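Local coordinates for stage II sporulation E family protein (Thermanaerovibrio acidaminovorans, PDB 3RNR), which is of unknown function but probably acts as a PP2C-type protein phosphatase, at residues 24-29 against 170-175; 58-63 against 68-73; 97-102 against 190-195. One frame throughout, in Å; residues are numbered along the deposited sequence. Where two conformers were deposited one is given.

Overall arrangement
From the N terminus, the chain lays down the hairpin 2-7/10-18 and enters helix 25-41, whose first turn is later met by residues 170-175; contact 1 thus closes a loop of 140 residues. Nested inside it, contact 2 is the short return from the end of helix 46-63 into strand 72-80. The two touch, Ala-28 and Glu-27 packing on Thr-70 and Trp-60. Contact 3 crosses contact 1 along the chain: strand 95-100 lies within its loop, helix 186-193 beyond it. Contacts 2 and 3 follow in series, on opposite sides of the chain's centre, each joining a helix to one of the two sheets of the alpha-beta-alpha sandwich.

Contact 1 of 3, residues 24-29 against 170-175; sequences RGDEAA and SLHEDR. With EDO (1,2-ethanediol), chain Q.
Asp-26, one residue into helix 25-41, holds Ser-170 and His-172 of the loop 170-175 through both oxygens of its carboxylate. Its CB points toward the loop, and CG, swung anti to the carbonyl carbon (chi1 -83°), carries the two oxygens outward to different partners. OD1 accepts the hydroxyl of Ser-170, with OG 2.7 Å from OD1 and on its syn lone pair. OD2 takes the imidazole N-H of His-172: NE2 lies 2.9 Å from OD2, with an N-H...O angle of 158°. The N-H arrives on the syn side of OD2 but tilted out of the carboxylate plane; the oxygen itself sits at the ring edge, near the ring plane, and the two planes are turned 37° apart. Aspartate suits the place because its carboxylate offers two acceptors, one for each donor, on a side chain just long enough to reach the loop. Serine and histidine supply the donors from alternate positions of an extended backbone. The contact lies at the surface of the PP2C-like alpha-beta-alpha sandwich, where it pins the loop ahead of strand 176-181 to the start of a long helix. The ring of His-172 is held at its other nitrogen too, since ND1 bonds to Asp-9 of the second subunit, placing this loop at the dimer interface. On the helix side, Arg-24 at the N-cap position reaches forward to Glu-27 and grips its carboxylate side-on, NE to OE2 at 2.9 Å and NH1 to OE1 at 2.8 Å. Farther along the loop, Arg-175 folds back and NH1 donates to Asp-174 O at 2.8 Å.

Contact 2 of 3, residues 58-63 against 68-73; sequences HRWASQ and GRTGAT
Thr-70 reaches the last turns of helix 46-63 with both branches of its side chain, meeting Trp-60 and Ala-61. The methyl branch does the apolar work: CG2 lies 3.7 Å from CB of Ala-61 and 3.6 Å from CZ3 of Trp-60, nestling between a small side chain and a large one. The hydroxyl branch meets the indole at its edge, near the ring plane, with OG1 3.5 Å from CZ3. The tryptophan and threonine side chains cross at about a right angle, and no hydrogen bond links the segments. Threonine fits because both branches face the helix and the hydroxyl, turned opposite the backbone N (chi1 178°), in addition bonds the carbonyl O of Ile-23, which satisfies it in this buried position. Ala-61 is small enough for the loop backbone to approach, its CA lying 6.9 Å from that of Thr-70. A chi1 of 166° directs the indole of Trp-60 away from its own amide and sends its six-membered ring out to the threonine. In the next shell, Glu-27 and Ala-28 of helix 25-41 pack against that indole, and Arg-31 forms a cation-pi interaction with it. On the loop side, backbone bonds from Arg-69 to Ile-23 and from Gly-71 to Met-19 fix the approach to the strand, and Gly-68 turns the chain with a positive phi of 89°. The whole is a helix-loop-strand connection from helix 46-63 into the antiparallel sheet, of the kind that places helices outside the sheets of the PP2C fold.

Contact 3 of 3, residues 97-102 against 190-195; sequences YLFKGG and LQEVEA
Strand 95-100 ends beside the last turn of helix 186-193, where its Phe-99 meets Glu-192 and Val-193; the closest CA pair is that of Gly-102 and Val-193, 6.7 Å apart. Gly-101 and Gly-102, both with positive phi, form the type I' turn of the hairpin 95-100/103-106, and a residue without a side chain adopts such angles easily. In the other segment, Glu-194 is the first residue to leave helical backbone angles. Between the turn and the helix end, a water lies between Gly-102 O and Glu-192 O. Its donation to Glu-192 O, 2.9 Å from the water oxygen, is a likely bond; the very close approach to Gly-102 O is doubtful.

Phe-99 reaches from the strand to the helix, its chi1 of 178° extending the ring away from its own backbone N. Val-193 meets it over one face: CG2 lies 4.0 Å from the ring centroid and only 4° off the ring normal, a CH-pi contact almost exactly above the centre. A branched valine suits this place, since one methyl can sit on the ring while its backbone stays close, CA being 3.6 Å from CE1 of Phe-99. In the alpha-beta-alpha sandwich, this contact lays the C-terminal turn of an outer helix against the mixed sheet, and Leu-104 of the neighbouring strand 103-106 packs on both Phe-99 and Val-193. At the rim of the ring, Glu-192 contributes its aliphatic stem, with CG 3.5 Å from CZ of Phe-99 and near the ring plane. The first torsion of the glutamate, trans to the amide nitrogen, brings CG to the ring, and a bend at chi2 turns the carboxylate toward Gly-102. Because the residue is poorly ordered, the place of its OE2, 3.8 Å from Gly-102 CA, is less certain.

Contact 1 of 3, residues 24-29 against 170-175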
loop_
_atom_site.group_PDB
_atom_site.type_symbol
_atom_site.label_atom_id
_atom_site.label_comp_id
_atom_site.label_asym_id
_atom_site.label_seq_id
_atom_site.Cartn_x
_atom_site.Cartn_y
_atom_site.Cartn_z
ATOM N N ARG B 24 16.035 -4.923 16.114
ATOM C CA ARG B 24 15.829 -4.639 14.696
ATOM C C ARG B 24 14.366 -4.783 14.288
ATOM O O ARG B 24 14.050 -5.321 13.225
ATOM C CB ARG B 24 16.764 -5.500 13.839
ATOM C CG ARG B 24 18.249 -5.228 14.152
ATOM C CD ARG B 24 19.208 -6.189 13.452
ATOM N NE ARG B 24 19.338 -5.922 12.024
ATOM C CZ ARG B 24 20.087 -6.646 11.196
ATOM N NH1 ARG B 24 20.147 -6.340 9.902
ATOM N NH2 ARG B 24 20.769 -7.682 11.663
ATOM N N GLY B 25 13.479 -4.264 15.131
ATOM C CA GLY B 25 12.050 -4.349 14.874
ATOM C C GLY B 25 11.624 -3.722 13.555
ATOM O O GLY B 25 10.787 -4.272 12.842
ATOM N N ASP B 26 12.195 -2.569 13.222
ATOM C CA ASP B 26 11.826 -1.891 11.983
ATOM C C ASP B 26 12.227 -2.689 10.741
ATOM O O ASP B 26 11.498 -2.719 9.762
ATOM C CB ASP B 26 12.442 -0.487 11.936
ATOM C CG ASP B 26 11.607 0.546 12.694
ATOM O OD1 ASP B 26 10.616 0.155 13.360
ATOM O OD2 ASP B 26 11.942 1.749 12.623
ATOM N N GLU B 27 13.396 -3.321 10.781
ATOM C CA GLU B 27 13.834 -4.170 9.684
ATOM C C GLU B 27 12.966 -5.419 9.549
ATOM O O GLU B 27 12.695 -5.859 8.437
ATOM C CB GLU B 27 15.308 -4.563 9.861
ATOM C CG GLU B 27 16.257 -3.386 9.726
ATOM C CD GLU B 27 17.705 -3.781 9.988
ATOM O OE1 GLU B 27 18.308 -4.426 9.113
ATOM O OE2 GLU B 27 18.228 -3.460 11.073
ATOM N N ALA B 28 12.548 -6.006 10.667
ATOM C CA ALA B 28 11.595 -7.120 10.613
ATOM C C ALA B 28 10.273 -6.677 9.982
ATOM O O ALA B 28 9.703 -7.380 9.144
ATOM C CB ALA B 28 11.325 -7.661 12.009
ATOM N N ALA B 29 9.776 -5.527 10.425
ATOM C CA ALA B 29 8.519 -4.992 9.917
ATOM C C ALA B 29 8.615 -4.734 8.415
ATOM O O ALA B 29 7.663 -4.996 7.685
ATOM C CB ALA B 29 8.136 -3.723 10.653
ATOM N N SER B 170 7.941 1.549 17.576
ATOM C CA SER B 170 8.937 2.572 17.255
ATOM C C SER B 170 8.206 3.862 16.869
ATOM O O SER B 170 7.120 3.817 16.291
ATOM C CB SER B 170 9.841 2.109 16.100
ATOM O OG SER B 170 9.084 1.821 14.917
ATOM N N LEU B 171 8.803 5.010 17.176
ATOM C CA LEU B 171 8.159 6.295 16.914
ATOM C C LEU B 171 8.342 6.755 15.465
ATOM O O LEU B 171 9.467 6.901 14.985
ATOM C CB LEU B 171 8.672 7.362 17.888
ATOM C CG LEU B 171 8.585 6.975 19.369
ATOM C CD1 LEU B 171 8.968 8.147 20.264
ATOM C CD2 LEU B 171 7.194 6.461 19.716
ATOM N N HIS B 172 7.230 6.978 14.776
ATOM C CA HIS B 172 7.261 7.458 13.399
ATOM C C HIS B 172 6.073 8.372 13.117
ATOM O O HIS B 172 5.034 8.277 13.779
ATOM C CB HIS B 172 7.234 6.280 12.416
ATOM C CG HIS B 172 8.509 5.495 12.373
ATOM N ND1 HIS B 172 9.627 5.931 11.700
ATOM C CD2 HIS B 172 8.836 4.295 12.915
ATOM C CE1 HIS B 172 10.596 5.037 11.832
ATOM N NE2 HIS B 172 10.139 4.037 12.563
ATOM N N GLU B 173 6.241 9.256 12.134
ATOM C CA GLU B 173 5.133 10.022 11.574
ATOM C C GLU B 173 4.439 9.143 10.549
ATOM O O GLU B 173 5.099 8.530 9.716
ATOM C CB GLU B 173 5.660 11.278 10.870
ATOM C CG GLU B 173 5.975 12.433 11.801
ATOM C CD GLU B 173 4.752 12.885 12.577
ATOM O OE1 GLU B 173 3.729 13.220 11.935
ATOM O OE2 GLU B 173 4.810 12.889 13.827
ATOM N N ASP B 174 3.116 9.081 10.596
ATOM C CA ASP B 174 2.382 8.351 9.565
ATOM C C ASP B 174 1.041 9.011 9.226
ATOM O O ASP B 174 0.780 10.134 9.638
ATOM C CB ASP B 174 2.241 6.858 9.916
ATOM C CG ASP B 174 1.245 6.597 11.037
ATOM O OD1 ASP B 174 0.966 5.403 11.299
ATOM O OD2 ASP B 174 0.741 7.570 11.646
ATOM N N ARG B 175 0.228 8.316 8.442
ATOM C CA ARG B 175 -1.072 8.805 8.003
ATOM C C ARG B 175 -2.016 7.606 7.932
ATOM O O ARG B 175 -1.571 6.460 7.934
ATOM C CB ARG B 175 -0.948 9.464 6.615
ATOM C CG ARG B 175 -0.089 10.737 6.584
ATOM C CD ARG B 175 -0.840 11.895 7.205
ATOM N NE ARG B 175 -0.158 13.183 7.070
ATOM C CZ ARG B 175 0.803 13.610 7.890
ATOM N NH1 ARG B 175 1.222 12.844 8.887
ATOM N NH2 ARG B 175 1.356 14.795 7.710
HETATM C C1 EDO Q . 0.020 10.895 12.887
HETATM O O1 EDO Q . 1.340 10.409 13.186
HETATM C C2 EDO Q . 0.111 12.298 12.289
HETATM O O2 EDO Q . -1.142 12.689 11.706
#

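Contact 2 of 3, residues 58-63 against 68-73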
loop_
_atom_site.group_PDB
_atom_site.type_symbol
_atom_site.label_atom_id
_atom_site.label_comp_id
_atom_site.label_asym_id
_atom_site.label_seq_id
_atom_site.Cartn_x
_atom_site.Cartn_y
_atom_site.Cartn_z
ATOM N N HIS B 58 11.431 -14.917 8.969
ATOM C CA HIS B 58 12.108 -16.105 9.491
ATOM C C HIS B 58 13.451 -16.337 8.776
ATOM O O HIS B 58 14.478 -16.613 9.407
ATOM C CB HIS B 58 11.187 -17.319 9.319
ATOM C CG HIS B 58 11.626 -18.542 10.068
ATOM N ND1 HIS B 58 12.708 -19.303 9.685
ATOM C CD2 HIS B 58 11.097 -19.159 11.154
ATOM C CE1 HIS B 58 12.842 -20.328 10.511
ATOM N NE2 HIS B 58 11.874 -20.264 11.410
ATOM N N ARG B 59 13.423 -16.222 7.455
ATOM C CA ARG B 59 14.592 -16.435 6.600
ATOM C C ARG B 59 15.676 -15.395 6.911
ATOM O O ARG B 59 16.834 -15.734 7.176
ATOM C CB ARG B 59 14.126 -16.346 5.138
ATOM C CG ARG B 59 15.084 -16.790 4.040
ATOM C CD ARG B 59 14.306 -17.059 2.717
ATOM N NE ARG B 59 13.359 -15.987 2.353
ATOM C CZ ARG B 59 12.082 -16.173 1.998
ATOM N NH1 ARG B 59 11.571 -17.397 1.948
ATOM N NH2 ARG B 59 11.305 -15.133 1.689
ATOM N N TRP B 60 15.285 -14.124 6.888
ATOM C CA TRP B 60 16.172 -13.012 7.239
ATOM C C TRP B 60 16.743 -13.102 8.673
ATOM O O TRP B 60 17.942 -12.904 8.888
ATOM C CB TRP B 60 15.414 -11.690 7.042
ATOM C CG TRP B 60 16.066 -10.500 7.669
ATOM C CD1 TRP B 60 17.140 -9.803 7.188
ATOM C CD2 TRP B 60 15.675 -9.846 8.885
ATOM N NE1 TRP B 60 17.444 -8.761 8.033
ATOM C CE2 TRP B 60 16.560 -8.765 9.082
ATOM C CE3 TRP B 60 14.660 -10.068 9.823
ATOM C CZ2 TRP B 60 16.469 -7.915 10.184
ATOM C CZ3 TRP B 60 14.570 -9.226 10.911
ATOM C CH2 TRP B 60 15.465 -8.157 11.081
ATOM N N ALA B 61 15.887 -13.393 9.649
ATOM C CA ALA B 61 16.317 -13.519 11.040
ATOM C C ALA B 61 17.343 -14.649 11.212
ATOM O O ALA B 61 18.354 -14.492 11.898
ATOM C CB ALA B 61 15.109 -13.747 11.949
ATOM N N SER B 62 17.080 -15.785 10.578
ATOM C CA SER B 62 17.980 -16.926 10.653
ATOM C C SER B 62 19.394 -16.552 10.195
ATOM O O SER B 62 20.368 -16.737 10.926
ATOM C CB SER B 62 17.439 -18.081 9.810
ATOM O OG SER B 62 16.246 -18.591 10.373
ATOM N N GLN B 63 19.496 -16.015 8.987
ATOM C CA GLN B 63 20.778 -15.584 8.458
ATOM C C GLN B 63 21.473 -14.573 9.348
ATOM O O GLN B 63 22.698 -14.527 9.401
ATOM C CB GLN B 63 20.601 -14.983 7.077
ATOM C CG GLN B 63 20.203 -15.980 6.052
ATOM C CD GLN B 63 20.192 -15.380 4.674
ATOM O OE1 GLN B 63 19.592 -15.929 3.750
ATOM N NE2 GLN B 63 20.855 -14.239 4.527
ATOM N N GLY B 68 13.970 -15.561 16.313
ATOM C CA GLY B 68 13.233 -15.581 17.563
ATOM C C GLY B 68 13.502 -14.354 18.408
ATOM O O GLY B 68 12.801 -14.095 19.376
ATOM N N ARG B 69 14.552 -13.618 18.061
ATOM C CA ARG B 69 14.903 -12.405 18.798
ATOM C C ARG B 69 14.480 -11.094 18.127
ATOM O O ARG B 69 14.749 -10.002 18.645
ATOM C CB ARG B 69 16.396 -12.403 19.145
ATOM C CG ARG B 69 16.771 -13.478 20.155
ATOM C CD ARG B 69 18.071 -13.126 20.865
ATOM N NE ARG B 69 19.213 -13.161 19.963
ATOM C CZ ARG B 69 20.349 -12.503 20.170
ATOM N NH1 ARG B 69 21.335 -12.599 19.292
ATOM N NH2 ARG B 69 20.494 -11.745 21.248
ATOM N N THR B 70 13.833 -11.209 16.969
ATOM C CA THR B 70 13.367 -10.056 16.211
ATOM C C THR B 70 12.009 -10.461 15.615
ATOM O O THR B 70 11.772 -11.631 15.338
ATOM C CB THR B 70 14.359 -9.684 15.072
ATOM O OG1 THR B 70 13.860 -8.567 14.310
ATOM C CG2 THR B 70 14.591 -10.869 14.155
ATOM N N GLY B 71 11.113 -9.511 15.417
ATOM C CA GLY B 71 9.814 -9.881 14.886
ATOM C C GLY B 71 8.889 -8.707 14.685
ATOM O O GLY B 71 9.243 -7.573 14.999
ATOM N N ALA B 72 7.690 -8.982 14.171
ATOM C CA ALA B 72 6.705 -7.935 13.968
ATOM C C ALA B 72 5.330 -8.514 14.233
ATOM O O ALA B 72 5.166 -9.729 14.250
ATOM C CB ALA B 72 6.796 -7.401 12.525
ATOM N N THR B 73 4.341 -7.651 14.431
ATOM C CA THR B 73 2.950 -8.099 14.533
ATOM C C THR B 73 2.251 -7.461 13.345
ATOM O O THR B 73 2.749 -6.477 12.793
ATOM C CB THR B 73 2.278 -7.618 15.829
ATOM O OG1 THR B 73 2.390 -6.190 15.916
ATOM C CG2 THR B 73 2.978 -8.233 17.035
#

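Contact 3 of 3, residues 97-102 against 190-195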
loop_
_atom_site.group_PDB
_atom_site.type_symbol
_atom_site.label_atom_id
_atom_site.label_comp_id
_atom_site.label_asym_id
_atom_site.label_seq_id
_atom_site.Cartn_x
_atom_site.Cartn_y
_atom_site.Cartn_z
ATOM N N TYR B 97 -11.319 -5.128 12.674
ATOM C CA TYR B 97 -12.709 -4.747 12.940
ATOM C C TYR B 97 -13.551 -4.736 11.668
ATOM O O TYR B 97 -13.107 -4.259 10.626
ATOM C CB TYR B 97 -12.770 -3.340 13.553
ATOM C CG TYR B 97 -12.136 -3.278 14.920
ATOM C CD1 TYR B 97 -12.902 -3.462 16.070
ATOM C CD2 TYR B 97 -10.774 -3.069 15.062
ATOM C CE1 TYR B 97 -12.318 -3.427 17.341
ATOM C CE2 TYR B 97 -10.181 -3.034 16.320
ATOM C CZ TYR B 97 -10.958 -3.219 17.454
ATOM O OH TYR B 97 -10.362 -3.180 18.696
ATOM N N LEU B 98 -14.781 -5.235 11.772
ATOM C CA LEU B 98 -15.766 -5.080 10.717
ATOM C C LEU B 98 -16.438 -3.714 10.839
ATOM O O LEU B 98 -16.873 -3.337 11.930
ATOM C CB LEU B 98 -16.836 -6.167 10.862
ATOM C CG LEU B 98 -17.983 -6.114 9.854
ATOM C CD1 LEU B 98 -17.455 -6.451 8.464
ATOM C CD2 LEU B 98 -19.100 -7.092 10.270
ATOM N N PHE B 99 -16.552 -2.977 9.735
ATOM C CA PHE B 99 -17.350 -1.756 9.770
ATOM C C PHE B 99 -18.686 -2.032 9.095
ATOM O O PHE B 99 -18.767 -2.214 7.877
ATOM C CB PHE B 99 -16.651 -0.577 9.092
ATOM C CG PHE B 99 -17.482 0.681 9.076
ATOM C CD1 PHE B 99 -17.868 1.287 10.266
ATOM C CD2 PHE B 99 -17.890 1.253 7.875
ATOM C CE1 PHE B 99 -18.647 2.444 10.261
ATOM C CE2 PHE B 99 -18.664 2.416 7.864
ATOM C CZ PHE B 99 -19.044 3.006 9.056
ATOM N N LYS B 100 -19.728 -2.099 9.913
ATOM C CA LYS B 100 -21.062 -2.434 9.437
ATOM C C LYS B 100 -22.094 -1.846 10.388
ATOM O O LYS B 100 -21.836 -1.724 11.593
ATOM C CB LYS B 100 -21.200 -3.951 9.339
ATOM C CG LYS B 100 -22.584 -4.431 9.014
ATOM C CD LYS B 100 -22.569 -5.900 8.699
ATOM C CE LYS B 100 -23.968 -6.382 8.305
ATOM N NZ LYS B 100 -23.927 -7.805 7.868
ATOM N N GLY B 101 -23.258 -1.485 9.858
ATOM C CA GLY B 101 -24.312 -0.907 10.674
ATOM C C GLY B 101 -23.846 0.295 11.481
ATOM O O GLY B 101 -24.299 0.507 12.606
ATOM N N GLY B 102 -22.935 1.077 10.906
ATOM C CA GLY B 102 -22.433 2.277 11.552
ATOM C C GLY B 102 -21.513 2.026 12.738
ATOM O O GLY B 102 -21.137 2.966 13.438
ATOM N N LEU B 190 -14.522 8.361 7.733
ATOM C CA LEU B 190 -13.621 8.295 8.875
ATOM C C LEU B 190 -14.359 8.706 10.144
ATOM O O LEU B 190 -14.317 7.997 11.149
ATOM C CB LEU B 190 -12.385 9.167 8.666
ATOM C CG LEU B 190 -11.067 8.531 9.113
ATOM C CD1 LEU B 190 -11.308 7.400 10.116
ATOM C CD2 LEU B 190 -10.300 8.002 7.913
ATOM N N GLN B 191 -15.032 9.851 10.089
ATOM C CA GLN B 191 -15.879 10.284 11.188
ATOM C C GLN B 191 -16.965 9.242 11.428
ATOM O O GLN B 191 -17.264 8.901 12.573
ATOM C CB GLN B 191 -16.516 11.642 10.881
ATOM C CG GLN B 191 -15.523 12.779 10.692
ATOM C CD GLN B 191 -16.205 14.103 10.399
ATOM O OE1 GLN B 191 -17.342 14.336 10.815
ATOM N NE2 GLN B 191 -15.515 14.977 9.677
ATOM N N GLU B 192 -17.549 8.742 10.341
ATOM C CA GLU B 192 -18.631 7.765 10.423
ATOM C C GLU B 192 -18.122 6.527 11.133
ATOM O O GLU B 192 -18.753 6.003 12.052
ATOM C CB GLU B 192 -19.132 7.392 9.024
ATOM C CG GLU B 192 -20.212 6.319 9.016
ATOM C CD GLU B 192 -21.449 6.732 9.791
ATOM O OE1 GLU B 192 -21.803 7.931 9.753
ATOM O OE2 GLU B 192 -22.064 5.860 10.442
ATOM N N VAL B 193 -16.963 6.071 10.680
ATOM C CA VAL B 193 -16.264 4.959 11.288
ATOM C C VAL B 193 -16.072 5.149 12.791
ATOM O O VAL B 193 -16.335 4.229 13.569
ATOM C CB VAL B 193 -14.883 4.746 10.627
ATOM C CG1 VAL B 193 -14.044 3.816 11.460
ATOM C CG2 VAL B 193 -15.050 4.193 9.224
ATOM N N GLU B 194 -15.595 6.325 13.195
ATOM C CA GLU B 194 -15.176 6.532 14.584
ATOM C C GLU B 194 -15.867 7.654 15.382
ATOM O O GLU B 194 -15.636 8.837 15.130
ATOM C CB GLU B 194 -13.649 6.723 14.638
ATOM C CG GLU B 194 -13.044 7.426 13.419
ATOM C CD GLU B 194 -11.784 8.257 13.727
ATOM O OE1 GLU B 194 -10.702 7.683 13.996
ATOM O OE2 GLU B 194 -11.868 9.503 13.684
ATOM N N ALA B 195 -16.666 7.265 16.374
ATOM C CA ALA B 195 -17.228 8.174 17.379
ATOM C C ALA B 195 -16.294 8.224 18.593
ATOM O O ALA B 195 -15.157 7.766 18.516
ATOM C CB ALA B 195 -18.635 7.739 17.785
HETATM O O HOH W 1 -19.358 4.441 14.457
#